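Long-range contact in uncharacterized protein (Acinetobacter baumannii, PDB 4PUX), which is of unknown function but adopts a beta-barrel fold of the DUF3237 family, within the AOC-barrel clan: residues E82-A87 with P131-L136. Sequence-based numbering, arbitrary orientation.
Sequences ETDDGA and PKYSWL. With EDO (1,2-ethanediol), chain E; EDO (1,2-ethanediol), chain B.
Tyr133 OH donates to Asp85 OD1 at 2.6 Å, joining the loop between strands 118-127 and 141-147 to the hairpin turn that links strands 73-83 and 88-99. The acceptor is met on the syn side, somewhat out of the carboxylate plane, and the carboxylate stands almost perpendicular to the phenol ring (planes 89° apart), with OD1 at the ring edge. The other oxygen, Asp85 OD2, forms a salt bridge of 3.0 Å with Lys132 NZ, which arrives from above the carboxylate plane. Apolar contacts with the ring complete the first shell. Thr83 CG2 lies over one face of the Tyr133 ring, a CH-pi contact 4.0 Å from the centroid and 18° off the normal, whereas Lys132 CG lies over the centre of the opposite face, the extended chain then carrying NZ to Asp85. Ala87 CB approaches Tyr133 CD2 obliquely at 3.7 Å.

The second shell is the type I turn from Thr83 to Gly86, closed by Gly86 N to Thr83 O. With chi1 at 67°, Thr83 OG1 sits between its own backbone N and carbonyl carbon, where it accepts from Ala87 N and donates to Asp85 OD1 at 2.7 Å. This second donor uses the anti side of OD1, also somewhat out of plane but from the face of the carboxylate opposite to the phenol's, which should restrain the carboxylate's rotation. A water bridges Asp84 OD1 and Tyr133 OH, donating to both. Leu53 and Ile89 pack against both Thr83 and Tyr133.

Two hydroxyl donors on OD1 and an ammonium on OD2 should stabilise the charged form of Asp85 and probably lower its pKa. The carboxylate anchors the polar side of the contact, while Thr83 and Ala87 supply the apolar side against the tyrosine ring.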
loop_
_atom_site.group_PDB
_atom_site.type_symbol
_atom_site.label_atom_id
_atom_site.label_comp_id
_atom_site.label_asym_id
_atom_site.label_seq_id
_atom_site.Cartn_x
_atom_site.Cartn_y
_atom_site.Cartn_z
ATOM N N GLU A 82 -13.765 -5.796 -4.856
ATOM C CA GLU A 82 -15.158 -5.956 -5.289
ATOM C C GLU A 82 -15.939 -4.727 -4.822
ATOM O O GLU A 82 -16.102 -4.501 -3.632
ATOM C CB GLU A 82 -15.803 -7.238 -4.775
ATOM C CG GLU A 82 -17.252 -7.420 -5.239
ATOM C CD GLU A 82 -17.987 -8.623 -4.638
ATOM O OE1 GLU A 82 -17.804 -8.914 -3.454
ATOM O OE2 GLU A 82 -18.877 -9.206 -5.326
ATOM N N THR A 83 -16.373 -3.885 -5.774
ATOM C CA THR A 83 -17.115 -2.703 -5.382
ATOM C C THR A 83 -18.509 -3.067 -4.855
ATOM O O THR A 83 -19.033 -4.167 -5.094
ATOM C CB THR A 83 -17.287 -1.679 -6.572
ATOM O OG1 THR A 83 -18.142 -2.259 -7.574
ATOM C CG2 THR A 83 -15.922 -1.312 -7.107
ATOM N N ASP A 84 -19.105 -2.118 -4.138
ATOM C CA ASP A 84 -20.462 -2.287 -3.622
ATOM C C ASP A 84 -21.494 -2.657 -4.700
ATOM O O ASP A 84 -22.404 -3.424 -4.433
ATOM C CB ASP A 84 -20.894 -1.074 -2.765
ATOM C CG ASP A 84 -20.918 0.271 -3.527
ATOM O OD1 ASP A 84 -20.474 0.366 -4.693
ATOM O OD2 ASP A 84 -21.431 1.248 -2.897
ATOM N N ASP A 85 -21.307 -2.138 -5.930
ATOM C CA ASP A 85 -22.171 -2.450 -7.062
ATOM C C ASP A 85 -21.712 -3.621 -7.959
ATOM O O ASP A 85 -22.245 -3.789 -9.072
ATOM C CB ASP A 85 -22.576 -1.192 -7.866
ATOM C CG ASP A 85 -21.408 -0.344 -8.351
ATOM O OD1 ASP A 85 -20.244 -0.542 -7.982
ATOM O OD2 ASP A 85 -21.686 0.576 -9.172
ATOM N N GLY A 86 -20.677 -4.364 -7.515
ATOM C CA GLY A 86 -20.325 -5.648 -8.113
ATOM C C GLY A 86 -19.207 -5.691 -9.138
ATOM O O GLY A 86 -18.951 -6.756 -9.719
ATOM N N ALA A 87 -18.514 -4.587 -9.351
ATOM C CA ALA A 87 -17.372 -4.566 -10.274
ATOM C C ALA A 87 -16.105 -5.155 -9.611
ATOM O O ALA A 87 -15.913 -5.009 -8.391
ATOM C CB ALA A 87 -17.084 -3.131 -10.731
ATOM N N PRO A 131 -17.365 0.039 -17.010
ATOM C CA PRO A 131 -17.303 1.418 -17.525
ATOM C C PRO A 131 -17.323 2.490 -16.430
ATOM O O PRO A 131 -16.759 3.555 -16.605
ATOM C CB PRO A 131 -18.535 1.507 -18.410
ATOM C CG PRO A 131 -18.771 0.113 -18.873
ATOM C CD PRO A 131 -18.424 -0.742 -17.680
ATOM N N LYS A 132 -17.929 2.179 -15.287
ATOM C CA LYS A 132 -17.998 3.124 -14.191
ATOM C C LYS A 132 -16.609 3.399 -13.569
ATOM O O LYS A 132 -16.341 4.510 -13.104
ATOM C CB LYS A 132 -18.971 2.588 -13.117
ATOM C CG LYS A 132 -19.169 3.519 -11.994
ATOM C CD LYS A 132 -20.313 3.115 -11.121
ATOM C CE LYS A 132 -20.332 3.990 -9.885
ATOM N NZ LYS A 132 -21.313 3.500 -8.890
ATOM N N TYR A 133 -15.757 2.369 -13.531
ATOM C CA TYR A 133 -14.468 2.466 -12.865
ATOM C C TYR A 133 -13.270 2.415 -13.787
ATOM O O TYR A 133 -12.119 2.554 -13.313
ATOM C CB TYR A 133 -14.357 1.353 -11.786
ATOM C CG TYR A 133 -15.526 1.377 -10.798
ATOM C CD1 TYR A 133 -15.597 2.355 -9.800
ATOM C CD2 TYR A 133 -16.586 0.484 -10.918
ATOM C CE1 TYR A 133 -16.673 2.415 -8.910
ATOM C CE2 TYR A 133 -17.677 0.532 -10.009
ATOM C CZ TYR A 133 -17.698 1.494 -9.013
ATOM O OH TYR A 133 -18.770 1.580 -8.120
ATOM N N SER A 134 -13.514 2.378 -15.105
ATOM C CA SER A 134 -12.407 2.201 -16.055
ATOM C C SER A 134 -11.461 3.423 -16.156
ATOM O O SER A 134 -10.325 3.289 -16.635
ATOM C CB SER A 134 -12.917 1.788 -17.436
ATOM O OG SER A 134 -13.731 2.777 -17.983
ATOM N N TRP A 135 -11.894 4.583 -15.675
ATOM C CA TRP A 135 -10.981 5.731 -15.564
ATOM C C TRP A 135 -9.732 5.389 -14.773
ATOM O O TRP A 135 -8.636 5.926 -15.024
ATOM C CB TRP A 135 -11.695 6.966 -14.961
ATOM C CG TRP A 135 -12.049 6.859 -13.506
ATOM C CD1 TRP A 135 -13.071 6.117 -12.952
ATOM C CD2 TRP A 135 -11.472 7.597 -12.439
ATOM N NE1 TRP A 135 -13.115 6.309 -11.585
ATOM C CE2 TRP A 135 -12.130 7.198 -11.244
ATOM C CE3 TRP A 135 -10.419 8.515 -12.357
ATOM C CZ2 TRP A 135 -11.814 7.742 -9.994
ATOM C CZ3 TRP A 135 -10.109 9.065 -11.122
ATOM C CH2 TRP A 135 -10.800 8.674 -9.954
ATOM N N LEU A 136 -9.857 4.488 -13.790
ATOM C CA LEU A 136 -8.718 4.089 -12.991
ATOM C C LEU A 136 -7.644 3.304 -13.746
ATOM O O LEU A 136 -6.483 3.292 -13.311
ATOM C CB LEU A 136 -9.173 3.295 -11.774
ATOM C CG LEU A 136 -10.071 4.018 -10.761
ATOM C CD1 LEU A 136 -10.637 3.015 -9.743
ATOM C CD2 LEU A 136 -9.256 5.102 -10.094
HETATM C C1 EDO E . -20.508 -2.607 -12.498
HETATM O O1 EDO E . -19.769 -2.436 -13.706
HETATM C C2 EDO E . -20.472 -1.286 -11.764
HETATM O O2 EDO E . -21.466 -0.394 -12.303
HETATM C C1 EDO B . -19.134 -5.431 -1.303
HETATM O O1 EDO B . -19.254 -6.867 -1.410
HETATM C C2 EDO B . -20.126 -4.907 -0.242
HETATM O O2 EDO B . -20.110 -3.463 -0.234
HETATM O O HOH W 1 -18.395 2.229 -5.447
HETATM O O HOH W 2 -21.955 2.051 -6.316
#